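Local coordinates for protein Ifi204 (Mus musculus domesticus, PDB 5YZW) that probably senses DNA in innate immunity, as an interferon-inducible PYHIN-family protein whose HIN domain recognises DNA, at residues N103-I108 with G122-N127; E148-G153 with Q181-R186. All coordinates share one frame; numbering follows the deposited sequence.

Interaction 1: N103-I108 with G122-N127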
ATOM      1  N   ASN A 103      -9.992   3.214   3.328  1.00 46.77           N
ATOM      2  CA  ASN A 103      -9.120   4.313   2.938  1.00 61.28           C
ATOM      3  C   ASN A 103      -8.585   5.094   4.139  1.00 63.05           C
ATOM      4  O   ASN A 103      -8.020   6.180   3.971  1.00 66.59           O
ATOM      5  CB  ASN A 103      -9.880   5.236   1.974  1.00 71.18           C
ATOM      6  CG  ASN A 103      -8.992   6.287   1.330  1.00 81.41           C
ATOM      7  OD1 ASN A 103      -9.093   7.476   1.639  1.00 83.47           O
ATOM      8  ND2 ASN A 103      -8.106   5.851   0.443  1.00 86.10           N
ATOM      9  N   ALA A 104      -8.732   4.571   5.349  1.00 64.68           N
ATOM     10  CA  ALA A 104      -8.370   5.346   6.525  1.00 64.08           C
ATOM     11  C   ALA A 104      -6.866   5.315   6.748  1.00 66.87           C
ATOM     12  O   ALA A 104      -6.201   4.304   6.498  1.00 64.46           O
ATOM     13  CB  ALA A 104      -9.094   4.823   7.764  1.00 56.60           C
ATOM     14  N   THR A 105      -6.337   6.434   7.207  1.00 67.71           N
ATOM     15  CA  THR A 105      -4.953   6.535   7.637  1.00 59.47           C
ATOM     16  C   THR A 105      -4.871   6.287   9.136  1.00 63.47           C
ATOM     17  O   THR A 105      -5.589   6.942   9.904  1.00 69.00           O
ATOM     18  CB  THR A 105      -4.387   7.911   7.302  1.00 60.88           C
ATOM     19  OG1 THR A 105      -4.064   7.977   5.903  1.00 57.79           O
ATOM     20  CG2 THR A 105      -3.134   8.183   8.113  1.00 61.64           C
ATOM     21  N   PRO A 106      -4.051   5.343   9.596  1.00 54.77           N
ATOM     22  CA  PRO A 106      -3.943   5.107  11.041  1.00 53.08           C
ATOM     23  C   PRO A 106      -3.366   6.329  11.747  1.00 57.94           C
ATOM     24  O   PRO A 106      -2.463   6.994  11.232  1.00 63.67           O
ATOM     25  CB  PRO A 106      -2.991   3.900  11.146  1.00 49.25           C
ATOM     26  CG  PRO A 106      -2.759   3.418   9.750  1.00 45.99           C
ATOM     27  CD  PRO A 106      -3.111   4.525   8.816  1.00 49.29           C
ATOM     28  N   LYS A 107      -3.907   6.641  12.924  1.00 64.86           N
ATOM     29  CA  LYS A 107      -3.329   7.729  13.710  1.00 70.07           C
ATOM     30  C   LYS A 107      -1.985   7.296  14.295  1.00 62.01           C
ATOM     31  O   LYS A 107      -1.786   6.130  14.655  1.00 60.16           O
ATOM     32  CB  LYS A 107      -4.287   8.184  14.815  1.00 76.38           C
ATOM     33  CG  LYS A 107      -5.614   8.744  14.283  1.00 75.58           C
ATOM     34  CD  LYS A 107      -5.828  10.198  14.662  1.00 74.90           C
ATOM     35  CE  LYS A 107      -6.634  10.952  13.605  1.00 72.99           C
ATOM     36  NZ  LYS A 107      -7.070  12.302  14.070  1.00 82.96           N
ATOM     37  N   ILE A 108      -1.047   8.241  14.355  1.00 66.48           N
ATOM     38  CA  ILE A 108       0.311   7.927  14.798  1.00 64.31           C
ATOM     39  C   ILE A 108       0.298   7.271  16.173  1.00 63.00           C
ATOM     40  O   ILE A 108       1.009   6.285  16.410  1.00 63.01           O
ATOM     41  CB  ILE A 108       1.177   9.201  14.768  1.00 73.43           C
ATOM     42  CG1 ILE A 108       1.401   9.636  13.316  1.00 69.18           C
ATOM     43  CG2 ILE A 108       2.496   9.000  15.523  1.00 66.73           C
ATOM     44  CD1 ILE A 108       2.573  10.556  13.115  1.00 72.71           C
ATOM     45  N   GLY A 122      -0.630   4.965   4.690  1.00 49.61           N
ATOM     46  CA  GLY A 122      -1.214   6.161   5.272  1.00 57.38           C
ATOM     47  C   GLY A 122      -0.722   7.412   4.579  1.00 58.70           C
ATOM     48  O   GLY A 122       0.308   7.406   3.897  1.00 57.47           O
ATOM     49  N   GLU A 123      -1.486   8.488   4.768  1.00 62.58           N
ATOM     50  CA  GLU A 123      -1.152   9.803   4.239  1.00 64.99           C
ATOM     51  C   GLU A 123      -0.878  10.739   5.403  1.00 68.42           C
ATOM     52  O   GLU A 123      -1.754  10.948   6.250  1.00 70.84           O
ATOM     53  CB  GLU A 123      -2.278  10.361   3.375  1.00 75.01           C
ATOM     54  CG  GLU A 123      -2.781   9.431   2.299  1.00 85.29           C
ATOM     55  CD  GLU A 123      -3.887  10.059   1.473  1.00 88.95           C
ATOM     56  OE1 GLU A 123      -4.449   9.362   0.604  1.00 85.86           O
ATOM     57  OE2 GLU A 123      -4.190  11.249   1.696  1.00 93.10           O
ATOM     58  N   TYR A 124       0.318  11.321   5.433  1.00 66.00           N
ATOM     59  CA  TYR A 124       0.743  12.136   6.561  1.00 71.56           C
ATOM     60  C   TYR A 124       1.388  13.427   6.073  1.00 80.81           C
ATOM     61  O   TYR A 124       1.897  13.513   4.951  1.00 83.05           O
ATOM     62  CB  TYR A 124       1.731  11.369   7.452  1.00 56.28           C
ATOM     63  CG  TYR A 124       1.183  10.077   7.992  1.00 63.29           C
ATOM     64  CD1 TYR A 124       0.378  10.058   9.118  1.00 68.36           C
ATOM     65  CD2 TYR A 124       1.438   8.874   7.347  1.00 54.82           C
ATOM     66  CE1 TYR A 124      -0.128   8.873   9.618  1.00 59.15           C
ATOM     67  CE2 TYR A 124       0.921   7.677   7.832  1.00 58.09           C
ATOM     68  CZ  TYR A 124       0.137   7.687   8.970  1.00 55.95           C
ATOM     69  OH  TYR A 124      -0.388   6.505   9.459  1.00 56.84           O
ATOM     70  N   LEU A 125       1.350  14.439   6.939  1.00 87.89           N
ATOM     71  CA  LEU A 125       2.013  15.715   6.693  1.00 90.00           C
ATOM     72  C   LEU A 125       3.460  15.639   7.155  1.00 82.69           C
ATOM     73  O   LEU A 125       3.738  15.166   8.262  1.00 75.80           O
ATOM     74  CB  LEU A 125       1.296  16.854   7.422  1.00 99.88           C
ATOM     75  CG  LEU A 125      -0.089  17.254   6.907  1.00108.32           C
ATOM     76  CD1 LEU A 125      -1.193  16.513   7.655  1.00107.51           C
ATOM     77  CD2 LEU A 125      -0.274  18.769   7.017  1.00112.47           C
ATOM     78  N   VAL A 126       4.373  16.102   6.306  1.00 82.36           N
ATOM     79  CA  VAL A 126       5.796  16.136   6.627  1.00 86.01           C
ATOM     80  C   VAL A 126       6.135  17.488   7.238  1.00 86.43           C
ATOM     81  O   VAL A 126       5.652  18.525   6.775  1.00 85.60           O
ATOM     82  CB  VAL A 126       6.644  15.869   5.370  1.00 85.95           C
ATOM     83  CG1 VAL A 126       8.096  15.596   5.750  1.00 89.20           C
ATOM     84  CG2 VAL A 126       6.048  14.711   4.560  1.00 71.30           C
ATOM     85  N   ASN A 127       6.977  17.486   8.271  1.00 93.10           N
ATOM     86  CA  ASN A 127       7.358  18.727   8.930  1.00101.30           C
ATOM     87  C   ASN A 127       8.860  18.969   8.978  1.00106.46           C
ATOM     88  O   ASN A 127       9.273  20.087   9.306  1.00120.17           O
ATOM     89  CB  ASN A 127       6.784  18.775  10.356  1.00106.93           C
ATOM     90  CG  ASN A 127       7.253  17.616  11.227  1.00114.73           C
ATOM     91  OD1 ASN A 127       8.440  17.293  11.278  1.00119.63           O
ATOM     92  ND2 ASN A 127       6.310  16.987  11.924  1.00113.45           N
TER
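In the HIN domain, built of two OB folds in tandem, the linker that follows helix 96-103 docks here on strand 119-132, the long strand of the second OB barrel, with T105 and P106 meeting G122, E123 and Y124. The two branches of T105 divide the work. T105 OG1, lying beside its own backbone N (chi1 -78°), accepts the backbone N-H of E123 in a fairly straight bond, E123 N to T105 OG1 2.9 Å and 165° at the hydrogen. On the other branch, T105 CG2 comes obliquely to the Y124 ring, 3.4 Å from Y124 CZ. G122 CA lies 3.4 Å from T105 OG1; a CB on this residue would clash with Y124 CE2 and crowd T105 CG2 and P106 CD. Beyond T105 CG2, Y124 OH donates to the backbone O of P106 at 2.8 Å, the carbonyl oxygen sitting near the ring plane at its edge. The proline ring crosses the tyrosine at about a right angle and sets P106 CD 3.4 Å from Y124 OH. L111 of helix 108-112 also touches Y124. A phenylalanine in place of Y124 would probably keep much of the ring packing but leave the P106 carbonyl without its hydroxyl donor, weakening the linker's hold on the barrel. E123 OE1 forms a salt bridge with R167. At the far end of the linker, where I108 opens helix 108-112, Y124 CE1 meets I108 CG1 in an apolar contact at 4.1 Å.

Interaction 2: E148-G153 with Q181-R186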
ATOM      1  N   GLU A 148       9.329   9.327  12.453  1.00 68.80           N
ATOM      2  CA  GLU A 148      10.204   9.477  11.299  1.00 68.73           C
ATOM      3  C   GLU A 148       9.812   8.476  10.224  1.00 72.69           C
ATOM      4  O   GLU A 148       9.518   7.319  10.524  1.00 71.43           O
ATOM      5  CB  GLU A 148      11.672   9.236  11.671  1.00 64.20           C
ATOM      6  CG  GLU A 148      12.369  10.329  12.410  1.00100.16           C
ATOM      7  CD  GLU A 148      13.827   9.979  12.652  1.00104.39           C
ATOM      8  OE1 GLU A 148      14.142   8.768  12.705  1.00100.46           O
ATOM      9  OE2 GLU A 148      14.656  10.904  12.782  1.00116.79           O
ATOM     10  N   VAL A 149       9.820   8.917   8.973  1.00 69.36           N
ATOM     11  CA  VAL A 149       9.802   8.017   7.831  1.00 62.96           C
ATOM     12  C   VAL A 149      11.230   7.910   7.322  1.00 72.30           C
ATOM     13  O   VAL A 149      11.854   8.921   6.989  1.00 74.96           O
ATOM     14  CB  VAL A 149       8.853   8.513   6.732  1.00 70.20           C
ATOM     15  CG1 VAL A 149       8.873   7.557   5.543  1.00 60.80           C
ATOM     16  CG2 VAL A 149       7.436   8.648   7.276  1.00 60.18           C
ATOM     17  N   VAL A 150      11.766   6.697   7.295  1.00 72.40           N
ATOM     18  CA  VAL A 150      13.133   6.461   6.850  1.00 64.96           C
ATOM     19  C   VAL A 150      13.077   5.931   5.427  1.00 65.46           C
ATOM     20  O   VAL A 150      12.496   4.867   5.166  1.00 62.55           O
ATOM     21  CB  VAL A 150      13.873   5.493   7.785  1.00 67.20           C
ATOM     22  CG1 VAL A 150      15.320   5.325   7.336  1.00 76.05           C
ATOM     23  CG2 VAL A 150      13.837   6.026   9.214  1.00 70.09           C
ATOM     24  N   VAL A 151      13.658   6.680   4.502  1.00 60.47           N
ATOM     25  CA  VAL A 151      13.672   6.319   3.092  1.00 60.42           C
ATOM     26  C   VAL A 151      15.107   6.063   2.663  1.00 63.97           C
ATOM     27  O   VAL A 151      16.010   6.864   2.949  1.00 71.89           O
ATOM     28  CB  VAL A 151      13.005   7.402   2.232  1.00 67.38           C
ATOM     29  CG1 VAL A 151      13.057   7.021   0.758  1.00 66.20           C
ATOM     30  CG2 VAL A 151      11.553   7.579   2.668  1.00 69.86           C
ATOM     31  N   TYR A 152      15.316   4.941   1.987  1.00 66.09           N
ATOM     32  CA  TYR A 152      16.595   4.585   1.390  1.00 69.91           C
ATOM     33  C   TYR A 152      16.358   4.012  -0.002  1.00 70.50           C
ATOM     34  O   TYR A 152      15.355   3.338  -0.241  1.00 73.10           O
ATOM     35  CB  TYR A 152      17.327   3.559   2.250  1.00 78.34           C
ATOM     36  CG  TYR A 152      18.686   3.211   1.723  1.00 90.27           C
ATOM     37  CD1 TYR A 152      19.770   4.047   1.959  1.00 99.99           C
ATOM     38  CD2 TYR A 152      18.892   2.055   0.982  1.00 89.67           C
ATOM     39  CE1 TYR A 152      21.021   3.742   1.478  1.00104.59           C
ATOM     40  CE2 TYR A 152      20.143   1.739   0.495  1.00100.53           C
ATOM     41  CZ  TYR A 152      21.203   2.588   0.746  1.00107.77           C
ATOM     42  OH  TYR A 152      22.452   2.283   0.269  1.00116.84           O
ATOM     43  N   GLY A 153      17.289   4.271  -0.922  1.00 62.26           N
ATOM     44  CA  GLY A 153      17.226   3.631  -2.229  1.00 64.46           C
ATOM     45  C   GLY A 153      16.307   4.309  -3.228  1.00 66.48           C
ATOM     46  O   GLY A 153      16.208   5.538  -3.235  1.00 71.10           O
ATOM     47  N   GLN A 181       9.521   4.460  13.650  1.00 50.79           N
ATOM     48  CA  GLN A 181       9.846   4.767  12.264  0.63 44.97           C
ATOM     49  C   GLN A 181       8.962   3.948  11.331  1.00 55.92           C
ATOM     50  O   GLN A 181       8.514   2.851  11.680  1.00 53.99           O
ATOM     51  CB  GLN A 181      11.315   4.465  11.939  0.63 48.33           C
ATOM     52  CG  GLN A 181      12.333   5.105  12.907  0.63 53.90           C
ATOM     53  CD  GLN A 181      12.599   4.245  14.134  0.63 58.64           C
ATOM     54  OE1 GLN A 181      12.465   3.019  14.087  0.63 52.34           O
ATOM     55  NE2 GLN A 181      12.958   4.887  15.247  0.63 57.99           N
ATOM     56  N   LEU A 182       8.732   4.488  10.143  1.00 52.98           N
ATOM     57  CA  LEU A 182       8.170   3.759   9.016  1.00 47.69           C
ATOM     58  C   LEU A 182       9.294   3.671   7.990  1.00 53.50           C
ATOM     59  O   LEU A 182       9.700   4.689   7.413  1.00 60.14           O
ATOM     60  CB  LEU A 182       6.941   4.465   8.460  1.00 48.96           C
ATOM     61  CG  LEU A 182       5.715   4.485   9.369  1.00 55.69           C
ATOM     62  CD1 LEU A 182       4.672   5.425   8.785  1.00 50.58           C
ATOM     63  CD2 LEU A 182       5.152   3.075   9.488  1.00 60.98           C
ATOM     64  N   ARG A 183       9.816   2.464   7.800  1.00 53.24           N
ATOM     65  CA  ARG A 183      10.952   2.213   6.928  1.00 45.00           C
ATOM     66  C   ARG A 183      10.496   1.761   5.548  1.00 53.51           C
ATOM     67  O   ARG A 183       9.702   0.820   5.414  1.00 47.51           O
ATOM     68  CB  ARG A 183      11.859   1.149   7.548  1.00 50.69           C
ATOM     69  CG  ARG A 183      12.920   1.706   8.460  1.00 61.26           C
ATOM     70  CD  ARG A 183      13.477   0.632   9.351  1.00 60.24           C
ATOM     71  NE  ARG A 183      13.946   1.209  10.611  1.00 70.26           N
ATOM     72  CZ  ARG A 183      15.117   1.827  10.759  1.00 71.39           C
ATOM     73  NH1 ARG A 183      15.939   1.954   9.725  1.00 73.25           N
ATOM     74  NH2 ARG A 183      15.462   2.321  11.942  1.00 69.48           N
ATOM     75  N   SER A 184      11.012   2.425   4.525  1.00 50.77           N
ATOM     76  CA  SER A 184      10.866   1.926   3.168  1.00 55.16           C
ATOM     77  C   SER A 184      11.440   0.519   3.072  1.00 56.89           C
ATOM     78  O   SER A 184      12.474   0.213   3.673  1.00 49.54           O
ATOM     79  CB  SER A 184      11.584   2.860   2.198  1.00 58.90           C
ATOM     80  OG  SER A 184      12.992   2.723   2.334  1.00 61.55           O
ATOM     81  N   VAL A 185      10.749  -0.344   2.328  1.00 52.71           N
ATOM     82  CA  VAL A 185      11.167  -1.722   2.079  1.00 55.58           C
ATOM     83  C   VAL A 185      10.947  -2.033   0.602  1.00 46.99           C
ATOM     84  O   VAL A 185      10.494  -1.182  -0.176  1.00 45.08           O
ATOM     85  CB  VAL A 185      10.413  -2.746   2.957  1.00 54.60           C
ATOM     86  CG1 VAL A 185      10.813  -2.623   4.440  1.00 52.28           C
ATOM     87  CG2 VAL A 185       8.918  -2.610   2.766  1.00 44.87           C
ATOM     88  N   ARG A 186      11.233  -3.287   0.229  1.00 50.62           N
ATOM     89  CA  ARG A 186      11.302  -3.669  -1.181  1.00 54.80           C
ATOM     90  C   ARG A 186      10.020  -3.337  -1.960  1.00 51.58           C
ATOM     91  O   ARG A 186      10.091  -2.924  -3.128  1.00 46.94           O
ATOM     92  CB  ARG A 186      11.611  -5.162  -1.290  1.00 62.09           C
ATOM     93  CG  ARG A 186      11.826  -5.648  -2.725  1.00 61.78           C
ATOM     94  CD  ARG A 186      12.323  -7.075  -2.720  1.00 64.56           C
ATOM     95  NE  ARG A 186      12.213  -7.737  -4.020  1.00 66.89           N
ATOM     96  CZ  ARG A 186      13.054  -7.552  -5.037  1.00 73.04           C
ATOM     97  NH1 ARG A 186      14.069  -6.706  -4.919  1.00 78.64           N
ATOM     98  NH2 ARG A 186      12.878  -8.213  -6.175  1.00 75.09           N
TER
HETATM   99  O   HOH W   1      14.545   0.791   1.126  1.00 66.43           O
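Strands 145-151 and 180-183 pair side by side in parallel, E148 facing Q181, V149 facing L182 and V150 facing R183. This is the pairing of third with fifth strand that closes the five-stranded barrel of an OB fold. Three backbone bonds join them: L182 N to E148 O, V150 N to L182 O, and S184 N to V150 O, the last almost straight at 175°. E148, V150, Q181 and R183 share one face. There the V150 methyls part: V150 CG2 rests 4.0 Å from Q181 CB, whereas V150 CG1, anti to its own backbone N (chi1 -177°), lies obliquely by the R183 guanidinium, 4.2 Å from R183 NH1. R183 runs extended from CG to NE alongside V150, R183 CG 4.0 Å from V150 CB. R183 NE bonds to T174 OG1, and in the modelled one of its two conformers Q181 OE1 does too, its side chain lying beside that of E148. On the opposite face V149 and L182 point together, V149 CG1 3.5 Å from L182 O. After the V150-R183 bridge, S184 OG, placed between its own backbone N and carbonyl carbon (chi1 72°), accepts the N-H of Y152, Y152 N to S184 OG 3.2 Å, continuing the pairing through a side chain. A water links S184 OG and Y152 O. The pair is flanked by strand 135-142, antiparallel to 145-151, and by strand 171-175, antiparallel to 180-183; V149 and L182 both pack on F171 and on L168 of strand 165-169.

Interactions 1 and 2 both reach the same mixed sheet of the second OB fold, their centres 15 Å apart and their nearest atoms about 4 Å apart without touching. They follow one another along the chain: interaction 1 fastens the linker to the barrel, and interaction 2 pairs two later strands by a parallel ladder. Strands 135-142 and 165-169 connect them. I140 touches Y124 of interaction 1 and V149 of interaction 2, while L168 packs against Y124 as well as V149 and L182. Both hydrogen bonds of interaction 1 join a side-chain hydroxyl to a backbone atom; interaction 2 rests chiefly on backbone-to-backbone bonds.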